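De novo designed protein Foldit4 (Synthetic construct, PDB 6WI5) is a de novo designed alpha+beta protein, a product of Foldit design work, with no known natural function. Local coordinates at residues E15-R18 against R19-R23; E63-V66 against E67-R71. All blocks are in the same frame, centred on the assembly; numbering follows the deposited sequence. Where two conformers were deposited one is given.

Contact 1: E15-R18 against R19-R23; sequences EKVR and RLIKR
V17 lays its CG1 methyl alongside the end of I21, one turn further along the helix, with V17 CG1 3.8 Å from I21 CD1. The two side chains point the same way. V17 CG1 stands anti to the backbone N (chi1 173°), which places it beside its own carbonyl carbon and on the side where I21 follows. I21 also folds back over the V17 carbonyl, I21 CG1 lying 3.5 Å from V17 O. That oxygen accepts the I21 amide in a nearly straight bond of 2.9 Å from I21 N to V17 O. The pair lies near the N-terminal end of helix 17-31, the first of two helices packed on one face of a four-stranded antiparallel sheet with strand order 2-3-1-4, the split beta-alpha-beta arrangement of ferredoxin-like folds. V17 and I21 rest on T41 of strand 36-44 and V50 of strand 47-56, while L20 turns to I73 and L76 of helix 59-76. Ahead of V17 the bonding is weaker: L20 N reaches K16 O over 3.3 Å in a weak bond, and a water donates to E15 O and accepts from R19 N at 2.9 Å. On the outer side K22 N bonds R18 O. The methylene K22 CB sits 3.4 Å from R18 O, and the K22 chain then runs extended, its NZ 5.7 Å from R18 NH1, like charges near but not touching.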
ATOM      1  N   GLU A  15      -4.033 -11.444  12.414  1.00 46.44           N
ATOM      2  CA  GLU A  15      -5.072 -10.682  13.098  1.00 57.16           C
ATOM      3  C   GLU A  15      -4.990  -9.187  12.816  1.00 51.96           C
ATOM      4  O   GLU A  15      -5.998  -8.488  12.959  1.00 53.87           O
ATOM      5  CB  GLU A  15      -4.995 -10.929  14.606  1.00 55.02           C
ATOM      6  N   LYS A  16      -3.823  -8.682  12.420  1.00 48.51           N
ATOM      7  CA  LYS A  16      -3.643  -7.260  12.155  1.00 37.14           C
ATOM      8  C   LYS A  16      -3.873  -6.886  10.696  1.00 36.04           C
ATOM      9  O   LYS A  16      -3.716  -5.712  10.344  1.00 37.38           O
ATOM     10  CB  LYS A  16      -2.236  -6.819  12.575  1.00 44.77           C
ATOM     11  CG  LYS A  16      -1.949  -6.958  14.060  1.00 53.04           C
ATOM     12  CD  LYS A  16      -0.597  -6.353  14.414  1.00 71.27           C
ATOM     13  CE  LYS A  16      -0.372  -6.349  15.918  1.00 69.71           C
ATOM     14  NZ  LYS A  16       0.901  -5.671  16.288  1.00 64.29           N
ATOM     15  N   VAL A  17      -4.247  -7.843   9.845  1.00 37.04           N
ATOM     16  CA  VAL A  17      -4.374  -7.563   8.418  1.00 34.93           C
ATOM     17  C   VAL A  17      -5.582  -6.675   8.142  1.00 38.04           C
ATOM     18  O   VAL A  17      -5.521  -5.762   7.310  1.00 28.43           O
ATOM     19  CB  VAL A  17      -4.446  -8.879   7.626  1.00 36.33           C
ATOM     20  CG1 VAL A  17      -4.752  -8.609   6.161  1.00 33.58           C
ATOM     21  CG2 VAL A  17      -3.145  -9.647   7.770  1.00 38.77           C
ATOM     22  N   ARG A  18      -6.696  -6.927   8.833  1.00 29.77           N
ATOM     23  CA  ARG A  18      -7.930  -6.197   8.557  1.00 30.89           C
ATOM     24  C   ARG A  18      -7.762  -4.702   8.807  1.00 25.05           C
ATOM     25  O   ARG A  18      -8.169  -3.874   7.983  1.00 28.10           O
ATOM     26  CB  ARG A  18      -9.069  -6.762   9.404  1.00 32.01           C
ATOM     27  CG  ARG A  18     -10.379  -6.008   9.268  1.00 32.74           C
ATOM     28  CD  ARG A  18     -11.396  -6.516  10.274  1.00 43.17           C
ATOM     29  NE  ARG A  18     -10.834  -6.573  11.620  1.00 57.47           N
ATOM     30  CZ  ARG A  18     -10.767  -5.535  12.447  1.00 69.73           C
ATOM     31  NH1 ARG A  18     -11.227  -4.351  12.068  1.00 69.73           N
ATOM     32  NH2 ARG A  18     -10.237  -5.680  13.654  1.00 64.47           N
ATOM     33  N   ARG A  19      -7.165  -4.338   9.945  1.00 28.35           N
ATOM     34  CA  ARG A  19      -6.956  -2.924  10.245  1.00 31.19           C
ATOM     35  C   ARG A  19      -5.979  -2.289   9.265  1.00 32.20           C
ATOM     36  O   ARG A  19      -6.145  -1.128   8.875  1.00 25.84           O
ATOM     37  CB  ARG A  19      -6.455  -2.753  11.678  1.00 35.31           C
ATOM     38  CG  ARG A  19      -7.543  -2.424  12.684  1.00 57.21           C
ATOM     39  CD  ARG A  19      -7.123  -1.259  13.567  1.00 41.55           C
ATOM     40  NE  ARG A  19      -5.893  -1.543  14.301  1.00 51.91           N
ATOM     41  CZ  ARG A  19      -5.228  -0.643  15.017  1.00 48.69           C
ATOM     42  NH1 ARG A  19      -5.669   0.604  15.093  1.00 49.46           N
ATOM     43  NH2 ARG A  19      -4.118  -0.989  15.654  1.00 59.49           N
ATOM     44  N   LEU A  20      -4.951  -3.035   8.858  1.00 27.29           N
ATOM     45  CA  LEU A  20      -3.966  -2.497   7.924  1.00 29.07           C
ATOM     46  C   LEU A  20      -4.602  -2.180   6.578  1.00 26.59           C
ATOM     47  O   LEU A  20      -4.387  -1.099   6.016  1.00 34.45           O
ATOM     48  CB  LEU A  20      -2.811  -3.485   7.759  1.00 27.96           C
ATOM     49  CG  LEU A  20      -1.733  -3.094   6.747  1.00 39.00           C
ATOM     50  CD1 LEU A  20      -1.067  -1.789   7.150  1.00 39.85           C
ATOM     51  CD2 LEU A  20      -0.704  -4.205   6.602  1.00 40.41           C
ATOM     52  N   ILE A  21      -5.392  -3.112   6.042  1.00 25.86           N
ATOM     53  CA  ILE A  21      -6.047  -2.884   4.756  1.00 25.37           C
ATOM     54  C   ILE A  21      -7.043  -1.738   4.858  1.00 33.43           C
ATOM     55  O   ILE A  21      -7.149  -0.904   3.950  1.00 23.52           O
ATOM     56  CB  ILE A  21      -6.719  -4.178   4.264  1.00 28.10           C
ATOM     57  CG1 ILE A  21      -5.661  -5.222   3.902  1.00 28.48           C
ATOM     58  CG2 ILE A  21      -7.633  -3.896   3.080  1.00 31.39           C
ATOM     59  CD1 ILE A  21      -6.244  -6.519   3.403  1.00 31.82           C
ATOM     60  N   LYS A  22      -7.789  -1.674   5.964  1.00 26.09           N
ATOM     61  CA  LYS A  22      -8.756  -0.596   6.141  1.00 32.06           C
ATOM     62  C   LYS A  22      -8.066   0.761   6.170  1.00 24.54           C
ATOM     63  O   LYS A  22      -8.537   1.719   5.545  1.00 28.87           O
ATOM     64  CB  LYS A  22      -9.561  -0.817   7.422  1.00 33.32           C
ATOM     65  CG  LYS A  22     -10.627   0.238   7.675  1.00 36.13           C
ATOM     66  CD  LYS A  22     -11.331   0.005   9.004  1.00 38.93           C
ATOM     67  CE  LYS A  22     -12.411   1.050   9.243  1.00 58.13           C
ATOM     68  NZ  LYS A  22     -13.086   0.866  10.557  1.00 47.48           N
ATOM     69  N   ARG A  23      -6.941   0.860   6.882  1.00 27.48           N
ATOM     70  CA  ARG A  23      -6.227   2.129   6.968  1.00 34.91           C
ATOM     71  C   ARG A  23      -5.667   2.549   5.614  1.00 34.34           C
ATOM     72  O   ARG A  23      -5.694   3.735   5.267  1.00 31.01           O
ATOM     73  CB  ARG A  23      -5.106   2.028   8.002  1.00 35.39           C
ATOM     74  CG  ARG A  23      -4.288   3.298   8.161  1.00 54.78           C
ATOM     75  CD  ARG A  23      -4.991   4.310   9.052  1.00 62.78           C
ATOM     76  NE  ARG A  23      -5.174   3.802  10.407  1.00 60.87           N
ATOM     77  CZ  ARG A  23      -4.224   3.786  11.336  1.00 74.37           C
ATOM     78  NH1 ARG A  23      -3.011   4.247  11.057  1.00 61.73           N
ATOM     79  NH2 ARG A  23      -4.483   3.304  12.544  1.00 56.99           N
TER
HETATM   80  O   HOH W   1      -6.779  -5.911  12.343  1.00 37.41           O

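Contact 2: E63-V66 against E67-R71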
ATOM      1  N   GLU A  63       3.415   9.953  -5.300  1.00 26.69           N
ATOM      2  CA  GLU A  63       4.454  10.031  -4.278  1.00 29.60           C
ATOM      3  C   GLU A  63       3.888  10.502  -2.944  1.00 27.46           C
ATOM      4  O   GLU A  63       4.309  10.029  -1.883  1.00 31.41           O
ATOM      5  CB  GLU A  63       5.582  10.954  -4.739  1.00 41.46           C
ATOM      6  CG  GLU A  63       6.268  10.505  -6.018  1.00 56.19           C
ATOM      7  CD  GLU A  63       7.470  11.361  -6.364  1.00 80.62           C
ATOM      8  OE1 GLU A  63       8.500  11.252  -5.665  1.00 97.29           O
ATOM      9  OE2 GLU A  63       7.383  12.149  -7.329  1.00 79.43           O
ATOM     10  N   ARG A  64       2.932  11.434  -2.977  1.00 30.85           N
ATOM     11  CA  ARG A  64       2.307  11.890  -1.740  1.00 35.67           C
ATOM     12  C   ARG A  64       1.506  10.772  -1.084  1.00 35.82           C
ATOM     13  O   ARG A  64       1.558  10.595   0.140  1.00 34.08           O
ATOM     14  CB  ARG A  64       1.412  13.100  -2.018  1.00 38.74           C
ATOM     15  CG  ARG A  64       0.620  13.575  -0.811  1.00 42.36           C
ATOM     16  CD  ARG A  64      -0.184  14.833  -1.113  1.00 43.31           C
ATOM     17  NE  ARG A  64      -1.191  14.625  -2.151  1.00 44.32           N
ATOM     18  CZ  ARG A  64      -1.073  15.051  -3.405  1.00 45.56           C
ATOM     19  NH1 ARG A  64       0.010  15.714  -3.785  1.00 45.37           N
ATOM     20  NH2 ARG A  64      -2.042  14.816  -4.279  1.00 48.19           N
ATOM     21  N   LEU A  65       0.766  10.001  -1.884  1.00 25.80           N
ATOM     22  CA  LEU A  65      -0.049   8.924  -1.333  1.00 29.29           C
ATOM     23  C   LEU A  65       0.815   7.798  -0.779  1.00 29.33           C
ATOM     24  O   LEU A  65       0.482   7.205   0.254  1.00 31.06           O
ATOM     25  CB  LEU A  65      -1.003   8.397  -2.405  1.00 26.17           C
ATOM     26  CG  LEU A  65      -1.917   7.239  -2.007  1.00 37.21           C
ATOM     27  CD1 LEU A  65      -2.738   7.605  -0.783  1.00 30.70           C
ATOM     28  CD2 LEU A  65      -2.823   6.857  -3.167  1.00 27.07           C
ATOM     29  N   VAL A  66       1.931   7.492  -1.445  1.00 28.56           N
ATOM     30  CA  VAL A  66       2.803   6.414  -0.986  1.00 26.23           C
ATOM     31  C   VAL A  66       3.414   6.759   0.368  1.00 29.17           C
ATOM     32  O   VAL A  66       3.434   5.933   1.289  1.00 25.52           O
ATOM     33  CB  VAL A  66       3.888   6.119  -2.039  1.00 33.79           C
ATOM     34  CG1 VAL A  66       4.999   5.276  -1.438  1.00 32.55           C
ATOM     35  CG2 VAL A  66       3.276   5.411  -3.239  1.00 36.20           C
ATOM     36  N   GLU A  67       3.914   7.989   0.511  1.00 30.46           N
ATOM     37  CA  GLU A  67       4.526   8.391   1.776  1.00 36.48           C
ATOM     38  C   GLU A  67       3.511   8.386   2.910  1.00 24.99           C
ATOM     39  O   GLU A  67       3.843   8.036   4.048  1.00 30.17           O
ATOM     40  CB  GLU A  67       5.166   9.772   1.637  1.00 37.50           C
ATOM     41  CG  GLU A  67       6.322   9.813   0.661  1.00 44.06           C
ATOM     42  CD  GLU A  67       7.392   8.791   0.990  1.00 57.96           C
ATOM     43  OE1 GLU A  67       7.691   8.602   2.188  1.00 63.76           O
ATOM     44  OE2 GLU A  67       7.930   8.171   0.048  1.00 62.61           O
ATOM     45  N   ARG A  68       2.269   8.773   2.621  1.00 25.36           N
ATOM     46  CA  ARG A  68       1.242   8.763   3.655  1.00 33.81           C
ATOM     47  C   ARG A  68       0.870   7.337   4.041  1.00 34.56           C
ATOM     48  O   ARG A  68       0.633   7.048   5.220  1.00 31.15           O
ATOM     49  CB  ARG A  68       0.015   9.542   3.179  1.00 34.76           C
ATOM     50  CG  ARG A  68      -0.760  10.210   4.299  1.00 55.86           C
ATOM     51  CD  ARG A  68      -1.766  11.221   3.769  1.00 53.24           C
ATOM     52  NE  ARG A  68      -2.891  10.586   3.087  1.00 74.25           N
ATOM     53  CZ  ARG A  68      -3.079  10.605   1.771  1.00 59.52           C
ATOM     54  NH1 ARG A  68      -2.218  11.233   0.982  1.00 57.88           N
ATOM     55  NH2 ARG A  68      -4.133   9.997   1.244  1.00 48.33           N
ATOM     56  N   ILE A  69       0.827   6.431   3.061  1.00 26.58           N
ATOM     57  CA  ILE A  69       0.564   5.024   3.349  1.00 22.80           C
ATOM     58  C   ILE A  69       1.680   4.438   4.204  1.00 24.79           C
ATOM     59  O   ILE A  69       1.425   3.713   5.173  1.00 28.83           O
ATOM     60  CB  ILE A  69       0.380   4.239   2.035  1.00 28.04           C
ATOM     61  CG1 ILE A  69      -0.954   4.601   1.379  1.00 26.98           C
ATOM     62  CG2 ILE A  69       0.476   2.739   2.283  1.00 27.70           C
ATOM     63  CD1 ILE A  69      -1.149   3.981   0.014  1.00 28.13           C
ATOM     64  N   LEU A  70       2.935   4.754   3.869  1.00 25.40           N
ATOM     65  CA  LEU A  70       4.056   4.214   4.632  1.00 25.53           C
ATOM     66  C   LEU A  70       4.031   4.705   6.075  1.00 31.68           C
ATOM     67  O   LEU A  70       4.385   3.959   6.996  1.00 28.25           O
ATOM     68  CB  LEU A  70       5.379   4.583   3.961  1.00 27.62           C
ATOM     69  CG  LEU A  70       5.596   3.998   2.564  1.00 29.83           C
ATOM     70  CD1 LEU A  70       6.988   4.322   2.048  1.00 43.47           C
ATOM     71  CD2 LEU A  70       5.353   2.498   2.567  1.00 39.94           C
ATOM     72  N   ARG A  71       3.617   5.957   6.295  1.00 35.73           N
ATOM     73  CA  ARG A  71       3.512   6.467   7.660  0.53 33.63           C
ATOM     74  C   ARG A  71       2.407   5.752   8.431  1.00 28.04           C
ATOM     75  O   ARG A  71       2.574   5.436   9.616  1.00 34.00           O
ATOM     76  CB  ARG A  71       3.256   7.974   7.647  0.53 34.65           C
ATOM     77  CG  ARG A  71       4.388   8.815   7.079  0.53 39.01           C
ATOM     78  CD  ARG A  71       4.121  10.295   7.319  0.53 49.85           C
ATOM     79  NE  ARG A  71       4.888  11.149   6.417  0.53 52.53           N
ATOM     80  CZ  ARG A  71       4.407  11.661   5.289  0.53 44.90           C
ATOM     81  NH1 ARG A  71       5.172  12.429   4.526  0.53 51.45           N
ATOM     82  NH2 ARG A  71       3.155  11.407   4.925  0.53 46.64           N
TER
HETATM   83  O   HOH W   2       7.039   8.452  -2.210  1.00 49.88           O
HETATM   84  O   HOH W   3       2.490  12.662   1.921  1.00 37.66           O
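This is a local contact between successive turns in the middle of helix 59-76, mostly i to i+4, with L65 to R68 at i to i+3; L65, V66 and I69 face the sheet and a charged flank runs beside the other helix. Toward the margin of the apolar face V66 and L70 lie side by side, V66 CG1 4.1 Å from L70 CD1, and L70 CG rests 3.2 Å from V66 O. Cutting L70 back to an alanine would remove CG and both methyls and is likely to leave V66 CG1 without this neighbour along the helix. I69, with CG1 anti to its carbonyl carbon (chi1 -72°), reaches back over L65 O and sets its CD1 3.9 Å from L65 CG. The R68 guanidinium approaches the same leucine obliquely, R68 NH2 3.4 Å from L65 CD1. R64 and R68 run in the same direction with their guanidinium planes 11° apart, and R64 NE is 4.7 Å from R68 NH1. Their like charges are probably offset by salt bridges from both arginines to E31 and from R68 to E27. Four backbone bonds join the turns, I69 N to L65 O and L70 N to V66 O both at 2.9 Å. On the sheet side V66 meets V5 and I69 meets I7 of strand 3-11, L65 and I69 share I54 of strand 47-56, and helix 17-31 flanks them with V28 against L65 and I24 against I69.

Both contacts are successive-turn packing within a single helix, contact 1 toward the start of helix 17-31 and contact 2 midway along helix 59-76, their centres about 16 Å apart. Contact 2 is the more central, its centre about 8 Å from that of the chain against 11 Å, with three buried residues to two; exposed charged residues border both. Each meets strands 3-11 and 47-56 and the other helix, and contact 1 also reaches strand 36-44, the outermost strand on its side. Contact 1 combines two good backbone bonds with a weak one at its beginning; contact 2 has four good ones. Within 19-23, R23 pairs with E72, while R64 and R68 pair with E31, and R68 also with E27.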